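Local coordinates for PbSGBP-B lipoprotein (Prevotella bryantii B14, PDB 6D2Y) that probably binds polysaccharide as a surface lipoprotein of a polysaccharide utilization locus, and carries a magnesium ion, at residues F280-G285 and S295-C300; Q339-N344 and V353-C358; N367-A372 and K413-I418. All blocks are in the same frame, centred on the assembly; numbering follows the deposited sequence.

Contact 1: residues F280-G285 and S295-C300; sequences FEYWAG and SHPRLC
The phenol of Y282 reaches across to the loop before helix 299-302 and gives its OH to the carbonyl of P297, with Y282 OH 2.7 Å from P297 O. Y282 OH lies in the plane of the P297 carbonyl, on a lone pair, and P297 O in turn lies at the edge of the phenol ring, in its plane. With CG of Y282 anti to the backbone N (chi1 177°), the ring extends from the strand end far enough to pass L299, whose side chain runs the opposite way; Y282 CE2 lies 3.6 Å from L299 CD2. Y282 OH also abuts the proline ring, 3.4 Å from P297 CD.

Beyond the strand, G285 and H296 hold each other twice. G285 N donates to H296 O at 2.9 Å, nearly straight at 167°. The imidazole returns the grip: H296 ND1 donates to G285 O at 2.9 Å, more bent at 137°. CG of H296 stands beside its own backbone N, which turns the ring edge, with ND1, toward the glycine carbonyl. A284 CB fills in against R298, 3.9 Å from R298 CG, while the guanidinium of R298 is salt-bridged to D301.

Strand 279-282 is an edge of its antiparallel sheet, paired with strand 423-428; L299 also touches L424 there, and F224 meets the Y282 ring edge-to-face.

Contact 2: residues Q339-N344 and V353-C358; sequences QISLGN and VTLAGC
The long loop between strands 330-335 and 372-374, in the family's xyloglucan-binding region, doubles back on itself here, S341-G343 meeting G357-C358 without forming regular strands. The evidence is a short series of backbone and side-chain bonds. G357 N donates to S341 OG at 3.0 Å, with an N-H...acceptor angle of 138°. The hydroxyl is placed for this by a chi1 of 63°, which sets OG between the backbone N and the carbonyl carbon of its own residue; there S341 OG also presses on L355, 3.3 Å from L355 CB. A weak bond of 3.4 Å from S341 N to G357 O joins the same two residues in the other direction.

One step further, C358 N donates to G343 O at 3.1 Å, the donor tilted out of the carbonyl plane. The thiol lies alongside: G343 N points at C358 SG over 3.6 Å, a weak bond, and L342 CD1 packs on the sulfur from 3.9 Å. G357, with a positive phi of 73°, brings bare backbone against the other segment, G357 CA lying 3.2 Å from G343 O. At the other end the methyl of A356 sits against the backbone carbonyl of Q339, with A356 CB 3.3 Å from Q339 O.

N359 ND2 bonds both Q339 O and G357 O, one carbonyl from each segment. Two ordinary bonds, to a hydroxyl and to a carbonyl, and two weak ones, to a carbonyl and to a thiol sulfur, hold the segments; the pairing therefore rests on backbone N-H groups and no charged side chain takes part.

Contact 3: residues N367-A372 and K413-I418; sequences NGWGRA and KSFSSI
The carbonyl oxygen of G368 takes the N-H of K413 in a bond of 2.7 Å between K413 N and G368 O, fairly straight at 156°. It belongs to a single beta bridge, W369 with K413, joining the loop before strand 372-374 to the loop before strand 423-428. Its second bond, from G370 N to K413 O, is weak at 3.3 Å.

K413 lays the start of its aliphatic chain along the backbone of N367 and G368: chi1 of -38° places K413 CG 3.1 Å from N367 O, and the bend at chi2 turns the rest of the chain, whose amine end leads away.

W369 O is gripped side-on by R371, whose NE and NH2 both reach it from the same face of the carbonyl plane; R371 NE is 3.2 Å from W369 O. The guanidinium keeps this oxygen in its own plane and uses F363 O and Q331 OE1 as further partners.

The indole, its NE1 bonded to F334 O, receives F415 in an offset edge-to-face pair, the edge of F415 toward the face of the six-membered ring, centroids 5.5 Å apart and planes at 69°. The closest atoms of that pair are W369 CZ2 and F415 CE1, at 3.6 Å.

From the N terminus the three contacts follow in series, each closing its own loop before the next opens: contact 1 spans nine intervening residues after strand 279-282, contact 2 eight within the loop after strand 330-335, and contact 3 forty, including strands 372-374 and 393-398. None nests or crosses. Contacts 1 and 2, centres about 11 Å apart, are joined directly: A284 O lies 3.0 Å from L342 N, a probable hydrogen bond, and W283 packs on I340. Contact 3 meets contact 2 through Q339 on W369, and contact 1 through I418 beside C300. Together they tie loops around the four-stranded sheet ending in strands 279-282 and 372-374.

Contact 1: residues F280-G285 and S295-C300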
# COMPACT_ATOMS: atom_id res chain seq x y z
N PHE A 280 -3.05 -1.18 23.46
CA PHE A 280 -3.17 -2.62 23.31
C PHE A 280 -1.78 -3.23 23.43
O PHE A 280 -0.84 -2.75 22.79
CB PHE A 280 -3.80 -3.00 21.97
CG PHE A 280 -3.69 -4.47 21.64
CD1 PHE A 280 -2.74 -4.91 20.74
CD2 PHE A 280 -4.52 -5.39 22.24
CE1 PHE A 280 -2.62 -6.26 20.44
CE2 PHE A 280 -4.41 -6.74 21.95
CZ PHE A 280 -3.46 -7.18 21.04
N GLU A 281 -1.65 -4.27 24.25
CA GLU A 281 -0.36 -4.86 24.55
C GLU A 281 -0.44 -6.37 24.42
O GLU A 281 -1.21 -7.02 25.14
CB GLU A 281 0.11 -4.46 25.95
CG GLU A 281 0.09 -2.96 26.22
CD GLU A 281 -0.22 -2.61 27.67
OE1 GLU A 281 -0.43 -3.54 28.48
OE2 GLU A 281 -0.24 -1.41 28.00
N TYR A 282 0.35 -6.94 23.51
CA TYR A 282 0.59 -8.38 23.46
C TYR A 282 2.06 -8.62 23.76
O TYR A 282 2.93 -8.34 22.93
CB TYR A 282 0.22 -8.98 22.10
CG TYR A 282 0.54 -10.46 22.04
CD1 TYR A 282 -0.36 -11.40 22.51
CD2 TYR A 282 1.75 -10.91 21.53
CE1 TYR A 282 -0.07 -12.75 22.47
CE2 TYR A 282 2.05 -12.26 21.49
CZ TYR A 282 1.13 -13.17 21.96
OH TYR A 282 1.43 -14.52 21.92
N TRP A 283 2.34 -9.16 24.94
CA TRP A 283 3.69 -9.50 25.36
C TRP A 283 3.83 -11.02 25.34
O TRP A 283 3.01 -11.72 25.95
CB TRP A 283 4.00 -8.93 26.74
CG TRP A 283 3.74 -7.45 26.84
CD1 TRP A 283 3.69 -6.55 25.80
CD2 TRP A 283 3.51 -6.69 28.03
NE1 TRP A 283 3.43 -5.29 26.28
CE2 TRP A 283 3.32 -5.35 27.65
CE3 TRP A 283 3.45 -7.02 29.39
CZ2 TRP A 283 3.07 -4.33 28.57
CZ3 TRP A 283 3.20 -6.01 30.30
CH2 TRP A 283 3.01 -4.69 29.89
N ALA A 284 4.84 -11.52 24.63
CA ALA A 284 5.05 -12.96 24.55
C ALA A 284 5.45 -13.52 25.90
O ALA A 284 6.13 -12.87 26.70
CB ALA A 284 6.14 -13.27 23.51
N GLY A 285 5.01 -14.75 26.17
CA GLY A 285 5.27 -15.42 27.42
C GLY A 285 4.05 -15.43 28.32
O GLY A 285 3.05 -14.74 28.08
N SER A 295 2.68 -20.98 26.15
CA SER A 295 1.52 -20.10 26.14
C SER A 295 1.98 -18.70 25.76
O SER A 295 3.01 -18.23 26.23
CB SER A 295 0.83 -20.08 27.51
OG SER A 295 -0.36 -19.31 27.47
N HIS A 296 1.20 -18.05 24.89
CA HIS A 296 1.52 -16.74 24.32
C HIS A 296 2.84 -16.80 23.57
O HIS A 296 3.86 -16.30 24.06
CB HIS A 296 1.58 -15.67 25.41
CG HIS A 296 0.31 -15.52 26.18
ND1 HIS A 296 0.24 -14.83 27.37
CD2 HIS A 296 -0.95 -15.96 25.92
CE1 HIS A 296 -1.01 -14.86 27.82
NE2 HIS A 296 -1.75 -15.53 26.96
N PRO A 297 2.87 -17.37 22.36
CA PRO A 297 4.13 -17.50 21.63
C PRO A 297 4.63 -16.16 21.12
O PRO A 297 3.90 -15.17 21.07
CB PRO A 297 3.77 -18.43 20.47
CG PRO A 297 2.32 -18.14 20.22
CD PRO A 297 1.72 -17.84 21.57
N ARG A 298 5.91 -16.15 20.75
CA ARG A 298 6.48 -14.99 20.09
C ARG A 298 5.81 -14.79 18.73
O ARG A 298 5.53 -15.76 18.02
CB ARG A 298 7.99 -15.16 19.92
CG ARG A 298 8.77 -14.95 21.21
CD ARG A 298 10.06 -15.76 21.25
NE ARG A 298 10.99 -15.41 20.18
CZ ARG A 298 11.44 -16.27 19.26
NH1 ARG A 298 11.05 -17.54 19.30
NH2 ARG A 298 12.27 -15.86 18.32
N LEU A 299 5.54 -13.53 18.38
CA LEU A 299 4.85 -13.26 17.13
C LEU A 299 5.69 -13.67 15.92
O LEU A 299 5.14 -14.02 14.87
CB LEU A 299 4.49 -11.78 17.04
CG LEU A 299 3.45 -11.33 18.07
CD1 LEU A 299 3.18 -9.85 17.94
CD2 LEU A 299 2.17 -12.13 17.92
N CYS A 300 7.02 -13.66 16.05
CA CYS A 300 7.88 -14.08 14.95
C CYS A 300 7.81 -15.59 14.71
O CYS A 300 8.26 -16.05 13.66
CB CYS A 300 9.32 -13.67 15.23
SG CYS A 300 9.96 -14.23 16.82

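Contact 2: residues Q339-N344 and V353-C358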
# COMPACT_ATOMS: atom_id res chain seq x y z
N GLN A 339 13.34 -6.73 25.42
CA GLN A 339 12.73 -5.45 25.76
C GLN A 339 11.46 -5.59 26.59
O GLN A 339 11.21 -4.78 27.49
CB GLN A 339 12.41 -4.66 24.49
CG GLN A 339 13.63 -4.30 23.67
CD GLN A 339 13.26 -3.73 22.32
OE1 GLN A 339 12.95 -4.47 21.39
NE2 GLN A 339 13.32 -2.41 22.19
N ILE A 340 10.65 -6.61 26.30
CA ILE A 340 9.34 -6.75 26.93
C ILE A 340 8.94 -8.22 26.87
O ILE A 340 9.22 -8.91 25.89
CB ILE A 340 8.29 -5.84 26.25
CG1 ILE A 340 6.93 -5.98 26.94
CG2 ILE A 340 8.19 -6.15 24.77
CD1 ILE A 340 6.94 -5.55 28.38
N SER A 341 8.29 -8.69 27.93
CA SER A 341 7.76 -10.04 27.99
C SER A 341 6.72 -10.08 29.10
O SER A 341 6.72 -9.24 30.00
CB SER A 341 8.86 -11.08 28.23
OG SER A 341 9.49 -10.87 29.49
N LEU A 342 5.84 -11.08 29.03
CA LEU A 342 4.81 -11.26 30.06
C LEU A 342 5.37 -12.21 31.12
O LEU A 342 5.32 -13.43 30.97
CB LEU A 342 3.52 -11.80 29.46
CG LEU A 342 2.39 -11.95 30.48
CD1 LEU A 342 1.90 -10.59 30.94
CD2 LEU A 342 1.25 -12.79 29.93
N GLY A 343 5.91 -11.64 32.19
CA GLY A 343 6.47 -12.44 33.26
C GLY A 343 7.36 -11.59 34.14
O GLY A 343 7.28 -10.37 34.14
N ASN A 344 8.20 -12.28 34.91
CA ASN A 344 9.15 -11.62 35.78
C ASN A 344 10.43 -11.29 35.03
O ASN A 344 10.83 -12.00 34.10
CB ASN A 344 9.48 -12.49 37.00
CG ASN A 344 8.34 -12.54 38.00
OD1 ASN A 344 7.96 -11.52 38.58
ND2 ASN A 344 7.79 -13.73 38.22
N VAL A 353 17.66 -15.84 25.98
CA VAL A 353 17.44 -14.40 26.13
C VAL A 353 17.02 -14.13 27.57
O VAL A 353 16.17 -14.83 28.13
CB VAL A 353 16.36 -13.91 25.15
CG1 VAL A 353 16.06 -12.43 25.39
CG2 VAL A 353 16.81 -14.14 23.71
N THR A 354 17.62 -13.10 28.17
CA THR A 354 17.21 -12.65 29.50
C THR A 354 15.98 -11.76 29.34
O THR A 354 16.08 -10.64 28.84
CB THR A 354 18.35 -11.90 30.19
OG1 THR A 354 19.58 -12.61 29.98
CG2 THR A 354 18.09 -11.78 31.68
N LEU A 355 14.83 -12.27 29.77
CA LEU A 355 13.58 -11.55 29.58
C LEU A 355 13.54 -10.28 30.43
O LEU A 355 14.07 -10.23 31.54
CB LEU A 355 12.39 -12.44 29.93
CG LEU A 355 12.25 -13.76 29.17
CD1 LEU A 355 10.85 -14.32 29.35
CD2 LEU A 355 12.57 -13.58 27.70
N ALA A 356 12.89 -9.25 29.89
CA ALA A 356 12.76 -7.99 30.60
C ALA A 356 11.60 -7.97 31.58
O ALA A 356 11.55 -7.10 32.45
CB ALA A 356 12.61 -6.83 29.61
N GLY A 357 10.66 -8.91 31.46
CA GLY A 357 9.48 -8.88 32.29
C GLY A 357 8.52 -7.77 31.88
O GLY A 357 8.72 -7.07 30.88
N CYS A 358 7.46 -7.63 32.67
CA CYS A 358 6.46 -6.61 32.39
C CYS A 358 7.01 -5.22 32.66
O CYS A 358 7.61 -4.97 33.71
CB CYS A 358 5.21 -6.85 33.24
SG CYS A 358 4.39 -8.44 32.96

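Contact 3: residues N367-A372 and K413-I418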
# COMPACT_ATOMS: atom_id res chain seq x y z
N ASN A 367 16.42 5.15 23.45
CA ASN A 367 17.48 4.32 22.90
C ASN A 367 17.42 4.22 21.38
O ASN A 367 18.03 3.32 20.80
CB ASN A 367 17.45 2.92 23.52
CG ASN A 367 16.20 2.14 23.14
OD1 ASN A 367 15.19 2.72 22.75
ND2 ASN A 367 16.28 0.82 23.24
N GLY A 368 16.69 5.13 20.72
CA GLY A 368 16.64 5.13 19.27
C GLY A 368 15.87 3.99 18.65
O GLY A 368 16.08 3.69 17.47
N TRP A 369 14.98 3.34 19.40
CA TRP A 369 14.28 2.17 18.90
C TRP A 369 13.16 2.57 17.94
O TRP A 369 12.34 3.44 18.25
CB TRP A 369 13.70 1.36 20.06
CG TRP A 369 13.03 0.10 19.60
CD1 TRP A 369 11.70 -0.21 19.71
CD2 TRP A 369 13.65 -1.01 18.94
NE1 TRP A 369 11.46 -1.45 19.17
CE2 TRP A 369 12.64 -1.96 18.69
CE3 TRP A 369 14.96 -1.29 18.54
CZ2 TRP A 369 12.91 -3.17 18.05
CZ3 TRP A 369 15.22 -2.49 17.91
CH2 TRP A 369 14.20 -3.42 17.67
N GLY A 370 13.13 1.91 16.78
CA GLY A 370 12.21 2.31 15.73
C GLY A 370 10.81 1.73 15.93
O GLY A 370 10.64 0.57 16.29
N ARG A 371 9.81 2.57 15.67
CA ARG A 371 8.42 2.14 15.67
C ARG A 371 7.66 2.99 14.67
O ARG A 371 8.04 4.13 14.38
CB ARG A 371 7.79 2.23 17.07
CG ARG A 371 7.13 3.56 17.40
CD ARG A 371 8.16 4.66 17.67
NE ARG A 371 9.22 4.21 18.58
CZ ARG A 371 9.12 4.23 19.90
NH1 ARG A 371 8.01 4.66 20.49
NH2 ARG A 371 10.13 3.81 20.65
N ALA A 372 6.58 2.42 14.14
CA ALA A 372 5.74 3.14 13.19
C ALA A 372 4.76 4.03 13.94
O ALA A 372 4.22 3.65 14.98
CB ALA A 372 4.99 2.17 12.29
N LYS A 413 18.17 3.09 15.86
CA LYS A 413 18.34 1.64 15.86
C LYS A 413 17.19 1.02 15.08
O LYS A 413 16.02 1.23 15.42
CB LYS A 413 18.39 1.09 17.28
CG LYS A 413 19.12 1.94 18.29
CD LYS A 413 20.63 1.96 18.06
CE LYS A 413 21.25 3.24 18.62
NZ LYS A 413 22.68 3.07 18.98
N SER A 414 17.52 0.26 14.04
CA SER A 414 16.53 -0.39 13.20
C SER A 414 16.26 -1.81 13.71
O SER A 414 16.68 -2.18 14.81
CB SER A 414 17.00 -0.41 11.74
OG SER A 414 16.96 0.89 11.17
N PHE A 415 15.54 -2.60 12.93
CA PHE A 415 15.35 -4.01 13.25
C PHE A 415 16.59 -4.80 12.85
O PHE A 415 17.12 -4.63 11.75
CB PHE A 415 14.12 -4.56 12.53
CG PHE A 415 12.82 -3.97 13.01
CD1 PHE A 415 12.59 -3.80 14.36
CD2 PHE A 415 11.84 -3.58 12.11
CE1 PHE A 415 11.40 -3.26 14.81
CE2 PHE A 415 10.65 -3.04 12.55
CZ PHE A 415 10.43 -2.88 13.91
N SER A 416 17.05 -5.66 13.76
CA SER A 416 18.27 -6.41 13.53
C SER A 416 18.05 -7.90 13.32
O SER A 416 18.93 -8.55 12.76
CB SER A 416 19.26 -6.21 14.69
OG SER A 416 19.17 -4.89 15.18
N SER A 417 16.91 -8.43 13.73
CA SER A 417 16.65 -9.86 13.70
C SER A 417 15.15 -10.08 13.67
O SER A 417 14.36 -9.19 13.99
CB SER A 417 17.27 -10.56 14.92
OG SER A 417 16.73 -11.85 15.11
N ILE A 418 14.75 -11.29 13.26
CA ILE A 418 13.33 -11.62 13.31
C ILE A 418 12.85 -11.72 14.75
O ILE A 418 11.64 -11.61 15.00
CB ILE A 418 13.03 -12.91 12.53
CG1 ILE A 418 13.74 -14.10 13.18
CG2 ILE A 418 13.43 -12.77 11.07
CD1 ILE A 418 12.85 -15.30 13.37